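Local coordinates for protein possible prolidase (Bifidobacterium longum NCC2705, PDB 2P9B) that probably hydrolyses carbon-nitrogen bonds as a member of the amidohydrolase family, although its assignment as a prolidase is only putative, at residues I21-G24 and I30-N33; E186-V191 and A236-V241; D234-H237 and I242-A245. All blocks are in the same frame, centred on the assembly; numbering follows the deposited sequence.

Contact 1: I21-G24 and I30-N33; sequences IVTG and ILRN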
loop_
_atom_site.group_PDB
_atom_site.type_symbol
_atom_site.label_atom_id
_atom_site.label_comp_id
_atom_site.label_asym_id
_atom_site.label_seq_id
_atom_site.Cartn_x
_atom_site.Cartn_y
_atom_site.Cartn_z
ATOM N N ILE A 21 -1.339 22.653 -5.471
ATOM C CA ILE A 21 -0.612 21.445 -5.116
ATOM C C ILE A 21 -0.685 21.103 -3.636
ATOM O O ILE A 21 -0.373 21.930 -2.781
ATOM C CB ILE A 21 0.890 21.550 -5.481
ATOM C CG1 ILE A 21 1.056 21.718 -6.993
ATOM C CG2 ILE A 21 1.631 20.303 -4.988
ATOM C CD1 ILE A 21 2.506 21.729 -7.456
ATOM N N VAL A 22 -1.132 19.888 -3.342
ATOM C CA VAL A 22 -1.151 19.395 -1.973
ATOM C C VAL A 22 0.097 18.520 -2.017
ATOM O O VAL A 22 0.099 17.447 -2.624
ATOM C CB VAL A 22 -2.418 18.565 -1.682
ATOM C CG1 VAL A 22 -2.277 17.843 -0.355
ATOM C CG2 VAL A 22 -3.632 19.495 -1.624
ATOM N N THR A 23 1.170 19.004 -1.403
ATOM C CA THR A 23 2.454 18.311 -1.431
ATOM C C THR A 23 2.513 16.943 -0.779
ATOM O O THR A 23 3.299 16.095 -1.195
ATOM C CB THR A 23 3.553 19.170 -0.792
ATOM O OG1 THR A 23 3.284 19.312 0.607
ATOM C CG2 THR A 23 3.595 20.546 -1.440
ATOM N N GLY A 24 1.700 16.727 0.244
ATOM C CA GLY A 24 1.731 15.444 0.922
ATOM C C GLY A 24 2.902 15.370 1.887
ATOM O O GLY A 24 3.298 14.287 2.319
ATOM N N ILE A 30 0.501 23.401 1.132
ATOM C CA ILE A 30 -0.232 23.539 -0.120
ATOM C C ILE A 30 0.364 24.712 -0.894
ATOM O O ILE A 30 0.732 25.732 -0.312
ATOM C CB ILE A 30 -1.742 23.801 0.096
ATOM C CG1 ILE A 30 -1.966 25.177 0.722
ATOM C CG2 ILE A 30 -2.336 22.718 0.974
ATOM C CD1 ILE A 30 -3.424 25.600 0.740
ATOM N N LEU A 31 0.465 24.561 -2.207
ATOM C CA LEU A 31 1.023 25.608 -3.054
ATOM C C LEU A 31 -0.023 25.986 -4.089
ATOM O O LEU A 31 -0.524 25.126 -4.810
ATOM C CB LEU A 31 2.286 25.093 -3.739
ATOM C CG LEU A 31 3.274 24.429 -2.773
ATOM C CD1 LEU A 31 4.403 23.803 -3.561
ATOM C CD2 LEU A 31 3.799 25.459 -1.775
ATOM N N ARG A 32 -0.342 27.273 -4.169
ATOM C CA ARG A 32 -1.365 27.746 -5.095
ATOM C C ARG A 32 -0.868 28.189 -6.468
ATOM O O ARG A 32 0.280 28.598 -6.623
ATOM C CB ARG A 32 -2.144 28.882 -4.433
ATOM C CG ARG A 32 -2.712 28.498 -3.080
ATOM C CD ARG A 32 -3.381 29.676 -2.397
ATOM N NE ARG A 32 -3.841 29.328 -1.054
ATOM C CZ ARG A 32 -3.038 29.014 -0.041
ATOM N NH1 ARG A 32 -1.721 29.002 -0.206
ATOM N NH2 ARG A 32 -3.553 28.706 1.140
ATOM N N ASN A 33 -1.757 28.091 -7.457
ATOM C CA ASN A 33 -1.480 28.475 -8.843
ATOM C C ASN A 33 -0.098 28.025 -9.309
ATOM O O ASN A 33 0.784 28.840 -9.603
ATOM C CB ASN A 33 -1.636 29.988 -9.002
ATOM C CG ASN A 33 -1.724 30.413 -10.454
ATOM O OD1 ASN A 33 -2.266 29.688 -11.292
ATOM N ND2 ASN A 33 -1.212 31.601 -10.758
#

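Contact 2: E186-V191 and A236-V241; sequences EARTAV and AHQYGV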
loop_
_atom_site.group_PDB
_atom_site.type_symbol
_atom_site.label_atom_id
_atom_site.label_comp_id
_atom_site.label_asym_id
_atom_site.label_seq_id
_atom_site.Cartn_x
_atom_site.Cartn_y
_atom_site.Cartn_z
ATOM N N GLU A 186 14.458 -25.007 4.899
ATOM C CA GLU A 186 13.293 -25.096 4.029
ATOM C C GLU A 186 12.832 -23.689 3.663
ATOM O O GLU A 186 12.513 -23.415 2.512
ATOM C CB GLU A 186 12.151 -25.847 4.722
ATOM C CG GLU A 186 10.841 -25.801 3.945
ATOM C CD GLU A 186 9.656 -26.358 4.719
ATOM O OE1 GLU A 186 9.525 -26.046 5.920
ATOM O OE2 GLU A 186 8.844 -27.091 4.121
ATOM N N ALA A 187 12.806 -22.804 4.657
ATOM C CA ALA A 187 12.382 -21.425 4.447
ATOM C C ALA A 187 13.301 -20.679 3.480
ATOM O O ALA A 187 12.835 -19.932 2.623
ATOM C CB ALA A 187 12.325 -20.684 5.785
ATOM N N ARG A 188 14.608 -20.874 3.627
ATOM C CA ARG A 188 15.570 -20.203 2.759
ATOM C C ARG A 188 15.424 -20.692 1.325
ATOM O O ARG A 188 15.535 -19.916 0.373
ATOM C CB ARG A 188 17.004 -20.447 3.247
ATOM C CG ARG A 188 18.051 -19.585 2.546
ATOM C CD ARG A 188 19.458 -19.858 3.071
ATOM N NE ARG A 188 19.668 -19.371 4.434
ATOM C CZ ARG A 188 19.913 -18.101 4.756
ATOM N NH1 ARG A 188 19.985 -17.169 3.813
ATOM N NH2 ARG A 188 20.098 -17.766 6.027
ATOM N N THR A 189 15.173 -21.985 1.168
ATOM C CA THR A 189 15.004 -22.553 -0.167
ATOM C C THR A 189 13.738 -21.999 -0.813
ATOM O O THR A 189 13.711 -21.715 -2.008
ATOM C CB THR A 189 14.909 -24.091 -0.113
ATOM O OG1 THR A 189 16.136 -24.626 0.398
ATOM C CG2 THR A 189 14.652 -24.661 -1.496
ATOM N N ALA A 190 12.690 -21.840 -0.014
ATOM C CA ALA A 190 11.433 -21.334 -0.524
ATOM C C ALA A 190 11.554 -19.892 -1.005
ATOM O O ALA A 190 11.061 -19.552 -2.082
ATOM C CB ALA A 190 10.356 -21.449 0.547
ATOM N N VAL A 191 12.212 -19.045 -0.220
ATOM C CA VAL A 191 12.365 -17.652 -0.615
ATOM C C VAL A 191 13.238 -17.564 -1.873
ATOM O O VAL A 191 13.015 -16.715 -2.733
ATOM C CB VAL A 191 12.980 -16.800 0.534
ATOM C CG1 VAL A 191 14.385 -17.274 0.854
ATOM C CG2 VAL A 191 12.981 -15.330 0.148
ATOM N N ALA A 236 16.327 -12.671 1.358
ATOM C CA ALA A 236 15.686 -11.604 0.597
ATOM C C ALA A 236 16.538 -10.339 0.580
ATOM O O ALA A 236 16.708 -9.707 -0.461
ATOM C CB ALA A 236 14.319 -11.294 1.187
ATOM N N HIS A 237 17.081 -9.979 1.737
ATOM C CA HIS A 237 17.892 -8.774 1.859
ATOM C C HIS A 237 19.173 -8.820 1.039
ATOM O O HIS A 237 19.691 -7.780 0.637
ATOM C CB HIS A 237 18.198 -8.513 3.332
ATOM C CG HIS A 237 16.986 -8.166 4.137
ATOM N ND1 HIS A 237 16.983 -8.140 5.515
ATOM C CD2 HIS A 237 15.731 -7.834 3.751
ATOM C CE1 HIS A 237 15.776 -7.811 5.943
ATOM N NE2 HIS A 237 14.998 -7.620 4.892
ATOM N N GLN A 238 19.677 -10.023 0.793
ATOM C CA GLN A 238 20.886 -10.176 -0.011
ATOM C C GLN A 238 20.614 -9.622 -1.401
ATOM O O GLN A 238 21.528 -9.174 -2.094
ATOM C CB GLN A 238 21.271 -11.651 -0.126
ATOM C CG GLN A 238 22.028 -12.202 1.059
ATOM C CD GLN A 238 22.399 -13.653 0.852
ATOM O OE1 GLN A 238 22.835 -14.042 -0.236
ATOM N NE2 GLN A 238 22.237 -14.465 1.894
ATOM N N TYR A 239 19.345 -9.660 -1.802
ATOM C CA TYR A 239 18.933 -9.174 -3.109
ATOM C C TYR A 239 18.216 -7.836 -3.028
ATOM O O TYR A 239 17.614 -7.386 -4.002
ATOM C CB TYR A 239 18.047 -10.222 -3.784
ATOM C CG TYR A 239 18.826 -11.457 -4.166
ATOM C CD1 TYR A 239 19.505 -11.521 -5.381
ATOM C CD2 TYR A 239 18.934 -12.538 -3.291
ATOM C CE1 TYR A 239 20.274 -12.628 -5.718
ATOM C CE2 TYR A 239 19.707 -13.656 -3.616
ATOM C CZ TYR A 239 20.375 -13.689 -4.835
ATOM O OH TYR A 239 21.155 -14.766 -5.174
ATOM N N GLY A 240 18.299 -7.199 -1.862
ATOM C CA GLY A 240 17.676 -5.902 -1.677
ATOM C C GLY A 240 16.161 -5.914 -1.743
ATOM O O GLY A 240 15.539 -4.903 -2.068
ATOM N N VAL A 241 15.562 -7.054 -1.425
ATOM C CA VAL A 241 14.113 -7.180 -1.457
ATOM C C VAL A 241 13.506 -7.004 -0.065
ATOM O O VAL A 241 13.963 -7.614 0.900
ATOM C CB VAL A 241 13.714 -8.552 -2.041
ATOM C CG1 VAL A 241 12.215 -8.762 -1.923
ATOM C CG2 VAL A 241 14.133 -8.618 -3.503
#

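Contact 3: D234-H237 and I242-A245; sequences DEAH and IVGA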
loop_
_atom_site.group_PDB
_atom_site.type_symbol
_atom_site.label_atom_id
_atom_site.label_comp_id
_atom_site.label_asym_id
_atom_site.label_seq_id
_atom_site.Cartn_x
_atom_site.Cartn_y
_atom_site.Cartn_z
ATOM N N ASP A 234 17.196 -12.850 5.678
ATOM C CA ASP A 234 18.603 -12.800 5.288
ATOM C C ASP A 234 18.738 -12.969 3.779
ATOM O O ASP A 234 19.425 -12.196 3.116
ATOM C CB ASP A 234 19.393 -13.904 5.999
ATOM C CG ASP A 234 20.855 -13.934 5.588
ATOM O OD1 ASP A 234 21.563 -12.929 5.821
ATOM O OD2 ASP A 234 21.299 -14.961 5.030
ATOM N N GLU A 235 18.062 -13.980 3.248
ATOM C CA GLU A 235 18.103 -14.278 1.822
ATOM C C GLU A 235 17.502 -13.158 0.973
ATOM O O GLU A 235 18.095 -12.738 -0.019
ATOM C CB GLU A 235 17.363 -15.593 1.555
ATOM C CG GLU A 235 17.588 -16.182 0.176
ATOM C CD GLU A 235 19.047 -16.504 -0.092
ATOM O OE1 GLU A 235 19.722 -17.030 0.818
ATOM O OE2 GLU A 235 19.513 -16.239 -1.220
ATOM N N ALA A 236 16.327 -12.671 1.358
ATOM C CA ALA A 236 15.686 -11.604 0.597
ATOM C C ALA A 236 16.538 -10.339 0.580
ATOM O O ALA A 236 16.708 -9.707 -0.461
ATOM C CB ALA A 236 14.319 -11.294 1.187
ATOM N N HIS A 237 17.081 -9.979 1.737
ATOM C CA HIS A 237 17.892 -8.774 1.859
ATOM C C HIS A 237 19.173 -8.820 1.039
ATOM O O HIS A 237 19.691 -7.780 0.637
ATOM C CB HIS A 237 18.198 -8.513 3.332
ATOM C CG HIS A 237 16.986 -8.166 4.137
ATOM N ND1 HIS A 237 16.983 -8.140 5.515
ATOM C CD2 HIS A 237 15.731 -7.834 3.751
ATOM C CE1 HIS A 237 15.776 -7.811 5.943
ATOM N NE2 HIS A 237 14.998 -7.620 4.892
ATOM N N ILE A 242 12.480 -6.160 0.043
ATOM C CA ILE A 242 11.841 -5.933 1.337
ATOM C C ILE A 242 10.854 -7.038 1.695
ATOM O O ILE A 242 10.129 -7.555 0.843
ATOM C CB ILE A 242 11.102 -4.575 1.397
ATOM C CG1 ILE A 242 10.059 -4.493 0.291
ATOM C CG2 ILE A 242 12.102 -3.431 1.290
ATOM C CD1 ILE A 242 9.108 -3.315 0.446
ATOM N N VAL A 243 10.833 -7.384 2.976
ATOM C CA VAL A 243 9.978 -8.440 3.493
ATOM C C VAL A 243 8.879 -7.906 4.402
ATOM O O VAL A 243 9.126 -7.064 5.260
ATOM C CB VAL A 243 10.822 -9.458 4.287
ATOM C CG1 VAL A 243 9.937 -10.554 4.859
ATOM C CG2 VAL A 243 11.900 -10.043 3.385
ATOM N N GLY A 244 7.667 -8.406 4.191
ATOM C CA GLY A 244 6.538 -8.015 5.005
ATOM C C GLY A 244 6.027 -9.251 5.708
ATOM O O GLY A 244 6.088 -10.357 5.166
ATOM N N ALA A 245 5.544 -9.080 6.932
ATOM C CA ALA A 245 5.021 -10.209 7.676
ATOM C C ALA A 245 3.674 -9.823 8.240
ATOM O O ALA A 245 3.513 -8.757 8.825
ATOM C CB ALA A 245 5.968 -10.587 8.804
#

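Contact 1: I21-G24 and I30-N33
Ile21 and Leu31 form the hydrogen-bonded pair of a short antiparallel hairpin, strands 19-22 and 30-32, which lies well away from the centre of the chain. The bond from Ile21 N to Leu31 O measures 2.7 Å and the return bond from Leu31 N to Ile21 O 2.8 Å; this reciprocal pair fixes the register of Ile21 against Leu31. Ile21 O also receives a CA-H...O contact from Ile30 CA at 3.1 Å, so two neighbouring residues of the opposite strand converge on one oxygen. On one face Ile21 CB meets Leu31 CB at 4.2 Å. The other face carries the non-hydrogen-bonded pair, where Val22 CG2 and Ile30 CG2 approach to 4.3 Å.

Beyond the paired residues, Thr23 lays its methyl on Leu31, CG2 to CD1 at 4.0 Å, the two side chains crossing at about a right angle. A chi1 of 67° sets Thr23 OG1 between its own N and carbonyl carbon, where it bonds to Thr29 O and Asp25 N inside the connecting loop. Val22 pairs through its backbone with Val69 of strand 68-78. The whole is a beta hairpin within a mixed sheet, its first strand running parallel to strand 68-78.

Contact 2: E186-V191 and A236-V241
Between Arg188 and Gln238 two nitrogen donors lie close together without bonding, Arg188 NH1 and Gln238 NE2 at 4.0 Å, the amide nitrogen approaching the guanidinium obliquely; the contact joins helices 184-196 and 226-238 of what is, by family, a TIM-barrel amidohydrolase. The side chains cross at about a right angle, with guanidinium and amide planes 31° apart. The acids of helix 226-238 probably account for this closeness of two donors and make it tolerable: Arg188 NH1 makes salt bridges to Asp234 and Glu235, and Gln238 NE2 has a weak hydrogen bond to that same Asp234. Arg188 gets there by leaving its helix with CG anti to the backbone N, then bending at chi3 (-70°).

Deeper in, the helices meet through small apolar groups, Val191 CG2 lying 4.4 Å from Ala236 CB. This packing is light, with 98 Å² buried in all, and Met166 of strand 166-167 also touches Val191. Helix 226-238 ends just here in a Schellman motif, with Gly240 at positive phi as its C-prime residue. Gly240 N bonds to His237 O at 2.9 Å, while Ala236 O takes two donors from opposite faces of its carbonyl plane, Tyr239 N and Val241 N, each at 3.0 Å.

Contact 3: D234-H237 and I242-A245
Val243 points one methyl, CG2, at the junction of Ala236 and His237, joining the last turn of helix 226-238 to strand 243-247, the strand that follows it. The arrangement is the helix-to-strand half of a beta-alpha-beta crossover, in which helix 226-238 links the adjacent parallel strands 202-205 and 243-247, as in the TIM-barrel fold of this family.

The two helix residues receive the methyl differently. The CB of Ala236 is directed at the strand and meets Val243 CG2 at 3.5 Å, tighter than usual for two carbons, a close fit of these two methyls. With chi1 at 179°, Val243 holds CG1 anti to its backbone N and CG2 beside that N, the placement that brings CG2 up against the helix. The strand residue also touches Ile202 and Ile204 of strand 202-205.

The imidazole of His237 approaches the same methyl obliquely. Its polar end is engaged by Asp262, whose OD2 is hydrogen-bonded both to His237 NE2 and to Val243 N. One carboxylate oxygen thus ties the helix residue to the strand backbone and probably limits rotation of the ring. In that position His237 NE2 stands 4.2 Å from Val243 CG2.

In the fold
Contacts 2 and 3 adjoin, their centres about 6 Å apart, and both rest on helix 226-238, sharing Ala236 and His237. One end of that helix therefore meets helix 184-196 and strand 243-247 together. The two contacts are tied directly by the two salt bridges of Arg188 and by Val191 CG1 packing on Glu235 CG at 3.5 Å. Contact 1 is remote, on the opposite side of the chain's centre, with its centre about 41 Å from that of contact 2 and about 36 Å from that of contact 3. None of the three contacts includes His77, His79 or Asp345, which may form a vacant metal site.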